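Local coordinates for protein GH59 galactosidase (Clostridium cellulolyticum, PDB 2V4V) that binds plant cell-wall sugars such as xylose through this family 6 carbohydrate-binding module, one part of a larger family 59 glycoside hydrolase, at residues 16-20 with 30-34; 57-63 with 118-122; 65-71 with 107-113. One frame throughout, in Å; residues are numbered along the deposited sequence.

How the contacts relate
From the N terminus, contact 1 comes first: residues 16-20 with 30-34 close a short loop, the hairpin of strands 19-22 and 28-31. Contact 2 opens later and closes a much longer loop between 57-63 and 118-122, and contact 3, 65-71 with 107-113, is nested inside it. Contact 2 lies in the four-stranded sheet and contact 3 in the five-stranded one. The hairpin touches contact 2 through probable hydrogen bonds, Val30 N to Leu122 O and Val33 O to Leu119 N. Phe112 of contact 3 meets Val33 of contact 1 and Phe120 of contact 2, and both contacts 1 and 2 touch the xylose.

Contact 1 of 3, residues 16-20 with 30-34. With XYP (beta-D-xylopyranose), chain B.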
loop_
_atom_site.group_PDB
_atom_site.type_symbol
_atom_site.label_atom_id
_atom_site.label_comp_id
_atom_site.label_asym_id
_atom_site.label_seq_id
_atom_site.Cartn_x
_atom_site.Cartn_y
_atom_site.Cartn_z
ATOM N N SER A 16 10.585 -5.849 0.580
ATOM C CA SER A 16 11.310 -6.593 -0.417
ATOM C C SER A 16 11.239 -5.883 -1.756
ATOM O O SER A 16 10.123 -5.702 -2.313
ATOM C CB SER A 16 10.718 -7.988 -0.550
ATOM O OG SER A 16 11.284 -8.683 -1.653
ATOM N N GLY A 17 12.419 -5.465 -2.237
ATOM C CA GLY A 17 12.538 -5.008 -3.635
ATOM C C GLY A 17 12.365 -3.525 -3.921
ATOM O O GLY A 17 12.538 -3.078 -5.071
ATOM N N ILE A 18 12.012 -2.741 -2.898
ATOM C CA ILE A 18 11.676 -1.329 -3.145
ATOM C C ILE A 18 12.770 -0.364 -2.652
ATOM O O ILE A 18 13.749 -0.793 -1.971
ATOM C CB ILE A 18 10.215 -0.983 -2.631
ATOM C CG1 ILE A 18 10.070 -1.144 -1.114
ATOM C CG2 ILE A 18 9.203 -1.959 -3.297
ATOM C CD1 ILE A 18 10.821 -0.093 -0.239
ATOM N N GLN A 19 12.595 0.925 -2.958
ATOM C CA GLN A 19 13.496 1.948 -2.415
ATOM C C GLN A 19 12.687 3.185 -2.101
ATOM O O GLN A 19 11.741 3.478 -2.853
ATOM C CB GLN A 19 14.587 2.318 -3.410
ATOM C CG GLN A 19 15.313 1.128 -3.966
ATOM C CD GLN A 19 16.214 1.501 -5.127
ATOM O OE1 GLN A 19 16.852 2.590 -5.105
ATOM N NE2 GLN A 19 16.276 0.619 -6.155
ATOM N N THR A 20 13.018 3.847 -0.983
ATOM C CA THR A 20 12.361 5.097 -0.644
ATOM C C THR A 20 13.068 6.252 -1.348
ATOM O O THR A 20 14.298 6.225 -1.569
ATOM C CB THR A 20 12.420 5.372 0.877
ATOM O OG1 THR A 20 13.765 5.208 1.343
ATOM C CG2 THR A 20 11.486 4.361 1.580
ATOM N N VAL A 30 7.486 5.249 -1.356
ATOM C CA VAL A 30 8.053 3.974 -1.716
ATOM C C VAL A 30 7.919 3.892 -3.222
ATOM O O VAL A 30 6.798 3.940 -3.783
ATOM C CB VAL A 30 7.288 2.826 -1.033
ATOM C CG1 VAL A 30 7.532 1.536 -1.718
ATOM C CG2 VAL A 30 7.721 2.752 0.433
ATOM N N GLY A 31 9.083 3.807 -3.872
ATOM C CA GLY A 31 9.123 3.674 -5.330
ATOM C C GLY A 31 9.937 2.455 -5.777
ATOM O O GLY A 31 10.275 1.583 -4.985
ATOM N N PHE A 32 10.251 2.446 -7.071
ATOM C CA PHE A 32 10.932 1.312 -7.703
ATOM C C PHE A 32 10.175 0.013 -7.439
ATOM O O PHE A 32 10.763 -1.003 -7.065
ATOM C CB PHE A 32 12.381 1.252 -7.233
ATOM C CG PHE A 32 13.094 2.596 -7.395
ATOM C CD1 PHE A 32 13.899 2.871 -8.541
ATOM C CD2 PHE A 32 12.943 3.596 -6.458
ATOM C CE1 PHE A 32 14.506 4.088 -8.709
ATOM C CE2 PHE A 32 13.581 4.812 -6.641
ATOM C CZ PHE A 32 14.368 5.045 -7.764
ATOM N N VAL A 33 8.839 0.075 -7.667
ATOM C CA VAL A 33 7.939 -1.053 -7.379
ATOM C C VAL A 33 7.737 -1.858 -8.647
ATOM O O VAL A 33 7.236 -1.336 -9.663
ATOM C CB VAL A 33 6.594 -0.502 -6.918
ATOM C CG1 VAL A 33 5.591 -1.632 -6.782
ATOM C CG2 VAL A 33 6.764 0.286 -5.593
ATOM N N GLU A 34 8.104 -3.139 -8.546
ATOM C CA GLU A 34 7.858 -4.084 -9.621
ATOM C C GLU A 34 7.022 -5.254 -9.096
ATOM O O GLU A 34 6.902 -5.470 -7.862
ATOM C CB GLU A 34 9.169 -4.625 -10.217
ATOM C CG GLU A 34 9.962 -3.528 -10.899
ATOM C CD GLU A 34 11.207 -4.073 -11.563
ATOM O OE1 GLU A 34 11.078 -4.699 -12.663
ATOM O OE2 GLU A 34 12.310 -3.867 -11.012
HETATM O O1 XYP B . 13.057 6.551 -12.170
HETATM C C1 XYP B . 12.292 5.861 -11.194
HETATM C C2 XYP B . 11.531 6.931 -10.427
HETATM C C3 XYP B . 10.642 6.282 -9.380
HETATM C C4 XYP B . 9.816 5.162 -10.006
HETATM C C5 XYP B . 10.710 4.229 -10.835
HETATM O O2 XYP B . 12.404 7.793 -9.707
HETATM O O3 XYP B . 9.792 7.244 -8.776
HETATM O O4 XYP B . 9.176 4.385 -9.019
HETATM O O5 XYP B . 11.417 4.983 -11.795
#
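Gln19 and Gly31 form an antiparallel hydrogen-bonded pair in this hairpin, with Thr20 and Val30 as the non-hydrogen-bonded pair next to it. Gly31 N gives the shorter bond, 2.9 Å to Gln19 O. The return bond, Gln19 N to Gly31 O, is longer at 3.2 Å.

Stacking accounts for the outer side of the pair. The Gln19 side chain, extended beyond CG, lays its amide on one face of the Phe32 ring with the two planes only 7° apart, and OE1 lies over the ring centre. Closer to the backbone, Gln19 CB touches Phe32 CD2 at 3.7 Å. The opposite face of the same ring meets the xylose, whose C3 is offset toward the rim, so the phenyl group is sandwiched between an amide and a sugar.

Apolar packing serves the inner side. Ile18 CG1 lies between the backbone N and the carbonyl carbon (chi1 63°) and meets Val30 CG1 at 3.7 Å, while the CG2 branch runs alongside Val33 and touches its CG2 at 4.0 Å.

Sugar recognition adds a polar bond: Phe32 N donates to xylose O4 over 3.0 Å at an N-H...O angle of 162°. Glu21 also hydrogen-bonds the ligand, and the Asn121 amide lies beside it. A backbone amide and a ring face of one residue thus read a hydroxyl and a carbon face of the xylose, and the stacked Gln19 amide probably helps to limit how that ring can tilt.

Contact 2 of 3, residues 57-63 with 118-122; sequences VASATSG and YLFNL. With XYP (beta-D-xylopyranose), chain B.
Ser59 and Thr61 turn their hydroxyls onto two successive carbonyls of the facing segment. Ser59 OG, anti to its own backbone N (chi1 171°), donates to Leu119 O at 2.7 Å, tilted 29° from the carbonyl plane. Thr61 OG1 donates to Tyr118 O at 2.8 Å. Ser59 OG also accepts from Thr61 N, which makes an ST turn and fixes the hydroxyl from a second direction. Both side chains therefore tie 59-61 to the backbone of 118-119.

Leu119 points away overall, yet its CB and CD2 graze Gly63 O, while the Phe120 ring presents its edge, at CD2, to the backbone carbon of Gly63. At the root of the side chain, Phe120 CB rests 3.2 Å from Ala58 O. Farther out, the ring meets that of Phe112 with planes at about 90°.

In the paired part, Ala58 and Asn121 are a hydrogen-bonded antiparallel pair: Asn121 N reaches Ala58 O at 2.7 Å, and Ala58 N reaches Asn121 O at 3.0 Å. Their side chains share a face of the sheet, whereas Val57 and Leu122 point to the other, where the two side chains cross at an angle, Val57 CG1 touching Leu122 CD1 at 3.8 Å.

Tyr118 leads away from 57-63 to the ligand. Xylose C5 sits over the centre of its ring, 3.6 Å above the plane, a placement consistent with a CH-pi contact. The Asn121 amide also meets the sugar, around O3 and O4, and Trp89 touches both Tyr118 and Asn121. The C5 edge of the sugar is thus set against the face of Tyr118, with Trp89 and Asn121 beside it, where loops and strand ends meet at the edge of the beta-sandwich, as in the ligand-binding cleft of family 6 carbohydrate-binding modules.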
loop_
_atom_site.group_PDB
_atom_site.type_symbol
_atom_site.label_atom_id
_atom_site.label_comp_id
_atom_site.label_asym_id
_atom_site.label_seq_id
_atom_site.Cartn_x
_atom_site.Cartn_y
_atom_site.Cartn_z
ATOM N N VAL A 57 -1.138 7.464 -4.171
ATOM C CA VAL A 57 -0.284 6.800 -5.162
ATOM C C VAL A 57 -0.057 7.632 -6.417
ATOM O O VAL A 57 -0.894 8.481 -6.773
ATOM C CB VAL A 57 -0.907 5.480 -5.633
ATOM C CG1 VAL A 57 -0.746 4.379 -4.552
ATOM C CG2 VAL A 57 -2.380 5.702 -5.996
ATOM N N ALA A 58 1.079 7.401 -7.069
ATOM C CA ALA A 58 1.408 8.078 -8.332
ATOM C C ALA A 58 1.912 7.013 -9.320
ATOM O O ALA A 58 2.478 5.984 -8.896
ATOM C CB ALA A 58 2.521 9.104 -8.130
ATOM N N SER A 59 1.710 7.236 -10.627
ATOM C CA SER A 59 2.316 6.295 -11.562
ATOM C C SER A 59 2.445 6.899 -12.943
ATOM O O SER A 59 1.431 7.440 -13.477
ATOM C CB SER A 59 1.437 5.034 -11.718
ATOM O OG SER A 59 1.923 4.227 -12.774
ATOM N N ALA A 60 3.625 6.763 -13.554
ATOM C CA ALA A 60 3.800 7.184 -14.943
ATOM C C ALA A 60 3.487 6.080 -15.932
ATOM O O ALA A 60 3.678 6.234 -17.160
ATOM C CB ALA A 60 5.211 7.687 -15.196
ATOM N N THR A 61 3.016 4.956 -15.418
ATOM C CA THR A 61 2.722 3.821 -16.270
ATOM C C THR A 61 1.218 3.549 -16.164
ATOM O O THR A 61 0.415 4.487 -16.236
ATOM C CB THR A 61 3.577 2.593 -15.852
ATOM O OG1 THR A 61 3.317 2.321 -14.467
ATOM C CG2 THR A 61 5.120 2.881 -16.084
ATOM N N SER A 62 0.841 2.273 -16.055
ATOM C CA SER A 62 -0.586 1.921 -15.978
ATOM C C SER A 62 -0.944 1.328 -14.605
ATOM O O SER A 62 -1.949 0.597 -14.472
ATOM C CB SER A 62 -0.968 0.963 -17.106
ATOM O OG SER A 62 -0.880 1.676 -18.348
ATOM N N GLY A 63 -0.125 1.633 -13.610
ATOM C CA GLY A 63 -0.418 1.220 -12.229
ATOM C C GLY A 63 -0.340 -0.286 -12.104
ATOM O O GLY A 63 0.530 -0.939 -12.697
ATOM N N TYR A 118 7.762 -0.722 -13.919
ATOM C CA TYR A 118 7.432 -0.154 -12.620
ATOM C C TYR A 118 5.936 0.123 -12.548
ATOM O O TYR A 118 5.308 0.516 -13.559
ATOM C CB TYR A 118 8.178 1.128 -12.467
ATOM C CG TYR A 118 9.664 0.960 -12.403
ATOM C CD1 TYR A 118 10.285 0.307 -11.329
ATOM C CD2 TYR A 118 10.473 1.530 -13.382
ATOM C CE1 TYR A 118 11.675 0.192 -11.267
ATOM C CE2 TYR A 118 11.866 1.430 -13.311
ATOM C CZ TYR A 118 12.458 0.784 -12.240
ATOM O OH TYR A 118 13.839 0.694 -12.174
ATOM N N LEU A 119 5.374 -0.093 -11.356
ATOM C CA LEU A 119 3.924 -0.047 -11.222
ATOM C C LEU A 119 3.387 1.310 -10.702
ATOM O O LEU A 119 2.528 1.963 -11.361
ATOM C CB LEU A 119 3.443 -1.182 -10.307
ATOM C CG LEU A 119 3.914 -2.586 -10.731
ATOM C CD1 LEU A 119 3.325 -3.541 -9.774
ATOM C CD2 LEU A 119 3.550 -2.989 -12.136
ATOM N N PHE A 120 3.826 1.706 -9.506
ATOM C CA PHE A 120 3.338 2.977 -8.925
ATOM C C PHE A 120 4.257 3.301 -7.753
ATOM O O PHE A 120 5.105 2.441 -7.357
ATOM C CB PHE A 120 1.883 2.841 -8.400
ATOM C CG PHE A 120 1.606 1.499 -7.672
ATOM C CD1 PHE A 120 2.054 1.256 -6.369
ATOM C CD2 PHE A 120 0.959 0.450 -8.366
ATOM C CE1 PHE A 120 1.826 -0.024 -5.772
ATOM C CE2 PHE A 120 0.725 -0.795 -7.782
ATOM C CZ PHE A 120 1.142 -1.022 -6.490
ATOM N N ASN A 121 4.158 4.553 -7.291
ATOM C CA ASN A 121 4.837 5.020 -6.059
ATOM C C ASN A 121 3.751 5.166 -4.977
ATOM O O ASN A 121 2.608 5.572 -5.292
ATOM C CB ASN A 121 5.487 6.397 -6.283
ATOM C CG ASN A 121 6.658 6.355 -7.233
ATOM O OD1 ASN A 121 7.060 7.397 -7.831
ATOM N ND2 ASN A 121 7.190 5.166 -7.426
ATOM N N LEU A 122 4.118 4.879 -3.719
ATOM C CA LEU A 122 3.131 4.904 -2.616
ATOM C C LEU A 122 3.637 5.890 -1.585
ATOM O O LEU A 122 4.734 5.719 -1.076
ATOM C CB LEU A 122 2.973 3.492 -1.994
ATOM C CG LEU A 122 2.101 3.349 -0.750
ATOM C CD1 LEU A 122 0.599 3.627 -1.086
ATOM C CD2 LEU A 122 2.258 1.905 -0.267
HETATM O O1 XYP B . 13.057 6.551 -12.170
HETATM C C1 XYP B . 12.292 5.861 -11.194
HETATM C C2 XYP B . 11.531 6.931 -10.427
HETATM C C3 XYP B . 10.642 6.282 -9.380
HETATM C C4 XYP B . 9.816 5.162 -10.006
HETATM C C5 XYP B . 10.710 4.229 -10.835
HETATM O O2 XYP B . 12.404 7.793 -9.707
HETATM O O3 XYP B . 9.792 7.244 -8.776
HETATM O O4 XYP B . 9.176 4.385 -9.019
HETATM O O5 XYP B . 11.417 4.983 -11.795
#

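Contact 3 of 3, residues 65-71 with 107-113; sequences NIEIRLD and DVYLVFK
Strands 65-70 and 107-113 run antiparallel at 150°, their axes 4.5 Å apart at closest approach, with Asn65, Glu67 and Arg69 in hydrogen-bonded pairs with Lys113, Val111 and Tyr109. They are neighbouring strands in the five-stranded sheet of the CBM6 beta-sandwich.

One face carries Ile66, Ile68, Leu70, Val108, Leu110 and Phe112. Ile66 CG2 meets Leu110 CB at 3.8 Å and lies at the edge of the Phe112 ring, while Ile68 and Leu110 run side by side. Phe53 of strand 52-59, in the other sheet, touches both Ile68 and Leu110, which places this face in the core between the sheets.

The other face is mixed: Val111, touched by Arg69 CD, and Tyr109 stand among charged and polar side chains. Glu67, Arg69 and Lys113 form a salt-bridge network centred on Glu67 OE1, which Lys113 NZ reaches at 2.8 Å across the strands and Arg69 grips side-on through NE and NH2. All three nitrogens lie well out of the carboxylate plane, yet OE1 is in the guanidinium plane. In Lys113 the bend at chi2 (-75°) turns NZ toward Glu67 OE1. The shared carboxylate probably offsets the closeness of the two cations.

At the far end, Asp71 N bonds Asp107 O and Asp107 N returns to Asp71 OD1. Asp107 OD1 is held by Asn43 N. A water donates to Asp107 OD2 (2.7 Å) and Asp71 O, and accepts from Tyr109 OH, lying in the plane of the tyrosine ring at its edge.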
loop_
_atom_site.group_PDB
_atom_site.type_symbol
_atom_site.label_atom_id
_atom_site.label_comp_id
_atom_site.label_asym_id
_atom_site.label_seq_id
_atom_site.Cartn_x
_atom_site.Cartn_y
_atom_site.Cartn_z
ATOM N N ASN A 65 -1.904 -3.406 -8.900
ATOM C CA ASN A 65 -2.772 -3.667 -7.734
ATOM C C ASN A 65 -1.917 -3.730 -6.467
ATOM O O ASN A 65 -0.770 -4.165 -6.514
ATOM C CB ASN A 65 -3.467 -5.043 -7.826
ATOM C CG ASN A 65 -4.622 -5.061 -8.839
ATOM O OD1 ASN A 65 -5.218 -4.015 -9.165
ATOM N ND2 ASN A 65 -4.959 -6.280 -9.313
ATOM N N ILE A 66 -2.513 -3.277 -5.352
ATOM C CA ILE A 66 -1.916 -3.463 -4.022
ATOM C C ILE A 66 -2.733 -4.544 -3.352
ATOM O O ILE A 66 -3.886 -4.329 -3.024
ATOM C CB ILE A 66 -1.980 -2.188 -3.149
ATOM C CG1 ILE A 66 -1.327 -0.987 -3.865
ATOM C CG2 ILE A 66 -1.363 -2.468 -1.766
ATOM C CD1 ILE A 66 -1.481 0.335 -3.128
ATOM N N GLU A 67 -2.157 -5.726 -3.228
ATOM C CA GLU A 67 -2.817 -6.798 -2.502
ATOM C C GLU A 67 -2.556 -6.595 -1.031
ATOM O O GLU A 67 -1.397 -6.426 -0.611
ATOM C CB GLU A 67 -2.294 -8.164 -2.953
ATOM C CG GLU A 67 -2.836 -8.547 -4.338
ATOM C CD GLU A 67 -2.403 -9.948 -4.809
ATOM O OE1 GLU A 67 -1.536 -10.545 -4.175
ATOM O OE2 GLU A 67 -2.945 -10.404 -5.845
ATOM N N ILE A 68 -3.620 -6.612 -0.236
ATOM C CA ILE A 68 -3.454 -6.361 1.186
ATOM C C ILE A 68 -3.574 -7.723 1.883
ATOM O O ILE A 68 -4.678 -8.276 1.937
ATOM C CB ILE A 68 -4.573 -5.457 1.733
ATOM C CG1 ILE A 68 -4.606 -4.121 0.982
ATOM C CG2 ILE A 68 -4.377 -5.168 3.220
ATOM C CD1 ILE A 68 -5.981 -3.458 0.996
ATOM N N ARG A 69 -2.440 -8.218 2.424
ATOM C CA ARG A 69 -2.391 -9.561 2.965
ATOM C C ARG A 69 -1.974 -9.510 4.444
ATOM O O ARG A 69 -1.262 -8.602 4.867
ATOM C CB ARG A 69 -1.383 -10.407 2.178
ATOM C CG ARG A 69 -1.931 -10.764 0.771
ATOM C CD ARG A 69 -0.939 -11.569 -0.067
ATOM N NE ARG A 69 -1.477 -11.804 -1.398
ATOM C CZ ARG A 69 -2.372 -12.750 -1.704
ATOM N NH1 ARG A 69 -2.849 -13.600 -0.767
ATOM N NH2 ARG A 69 -2.796 -12.866 -2.980
ATOM N N LEU A 70 -2.488 -10.458 5.244
ATOM C CA LEU A 70 -2.190 -10.423 6.665
ATOM C C LEU A 70 -1.167 -11.469 7.045
ATOM O O LEU A 70 -1.279 -12.645 6.704
ATOM C CB LEU A 70 -3.473 -10.654 7.474
ATOM C CG LEU A 70 -4.560 -9.599 7.318
ATOM C CD1 LEU A 70 -5.805 -9.967 8.179
ATOM C CD2 LEU A 70 -4.055 -8.194 7.621
ATOM N N ASP A 71 -0.189 -11.004 7.810
ATOM C CA ASP A 71 0.755 -11.834 8.542
ATOM C C ASP A 71 1.856 -12.565 7.756
ATOM O O ASP A 71 2.786 -13.012 8.314
ATOM C CB ASP A 71 0.018 -12.711 9.562
ATOM C CG ASP A 71 -0.786 -11.867 10.578
ATOM O OD1 ASP A 71 -0.240 -10.907 11.084
ATOM O OD2 ASP A 71 -1.907 -12.271 10.813
ATOM N N ASP A 107 0.257 -8.179 11.188
ATOM C CA ASP A 107 1.260 -7.478 10.366
ATOM C C ASP A 107 0.661 -7.342 8.961
ATOM O O ASP A 107 0.152 -8.320 8.390
ATOM C CB ASP A 107 2.568 -8.229 10.272
ATOM C CG ASP A 107 3.202 -8.510 11.647
ATOM O OD1 ASP A 107 2.994 -7.728 12.599
ATOM O OD2 ASP A 107 3.930 -9.516 11.725
ATOM N N VAL A 108 0.743 -6.128 8.398
ATOM C CA VAL A 108 0.076 -5.895 7.139
ATOM C C VAL A 108 1.134 -5.919 6.028
ATOM O O VAL A 108 2.078 -5.112 6.076
ATOM C CB VAL A 108 -0.681 -4.548 7.135
ATOM C CG1 VAL A 108 -1.088 -4.180 5.736
ATOM C CG2 VAL A 108 -1.935 -4.627 8.022
ATOM N N TYR A 109 0.931 -6.808 5.035
ATOM C CA TYR A 109 1.800 -6.853 3.849
ATOM C C TYR A 109 1.072 -6.210 2.713
ATOM O O TYR A 109 -0.018 -6.667 2.349
ATOM C CB TYR A 109 2.120 -8.306 3.461
ATOM C CG TYR A 109 3.080 -8.942 4.435
ATOM C CD1 TYR A 109 4.398 -9.264 4.057
ATOM C CD2 TYR A 109 2.676 -9.239 5.756
ATOM C CE1 TYR A 109 5.293 -9.866 4.963
ATOM C CE2 TYR A 109 3.554 -9.823 6.661
ATOM C CZ TYR A 109 4.862 -10.130 6.266
ATOM O OH TYR A 109 5.708 -10.724 7.197
ATOM N N LEU A 110 1.681 -5.155 2.147
ATOM C CA LEU A 110 1.182 -4.593 0.903
ATOM C C LEU A 110 2.040 -5.180 -0.227
ATOM O O LEU A 110 3.227 -4.891 -0.326
ATOM C CB LEU A 110 1.231 -3.069 0.927
ATOM C CG LEU A 110 0.505 -2.384 2.097
ATOM C CD1 LEU A 110 0.605 -0.893 1.878
ATOM C CD2 LEU A 110 -0.982 -2.847 2.153
ATOM N N VAL A 111 1.423 -6.052 -1.037
ATOM C CA VAL A 111 2.117 -6.846 -2.034
ATOM C C VAL A 111 1.730 -6.297 -3.403
ATOM O O VAL A 111 0.549 -6.164 -3.733
ATOM C CB VAL A 111 1.780 -8.352 -1.932
ATOM C CG1 VAL A 111 2.588 -9.148 -2.974
ATOM C CG2 VAL A 111 2.081 -8.870 -0.503
ATOM N N PHE A 112 2.733 -5.877 -4.177
ATOM C CA PHE A 112 2.456 -5.075 -5.367
ATOM C C PHE A 112 2.460 -5.977 -6.579
ATOM O O PHE A 112 3.447 -6.668 -6.844
ATOM C CB PHE A 112 3.526 -3.973 -5.487
ATOM C CG PHE A 112 3.702 -3.181 -4.197
ATOM C CD1 PHE A 112 2.568 -2.609 -3.578
ATOM C CD2 PHE A 112 4.942 -3.036 -3.609
ATOM C CE1 PHE A 112 2.700 -1.891 -2.365
ATOM C CE2 PHE A 112 5.117 -2.306 -2.424
ATOM C CZ PHE A 112 3.987 -1.725 -1.794
ATOM N N LYS A 113 1.351 -5.965 -7.321
ATOM C CA LYS A 113 1.230 -6.891 -8.441
ATOM C C LYS A 113 0.805 -6.162 -9.712
ATOM O O LYS A 113 0.030 -5.201 -9.658
ATOM C CB LYS A 113 0.191 -7.977 -8.113
ATOM C CG LYS A 113 0.552 -8.827 -6.898
ATOM C CD LYS A 113 1.654 -9.830 -7.193
ATOM C CE LYS A 113 1.782 -10.923 -6.098
ATOM N NZ LYS A 113 0.527 -11.699 -5.711
HETATM O O HOH W 1 4.719 -11.159 9.670
#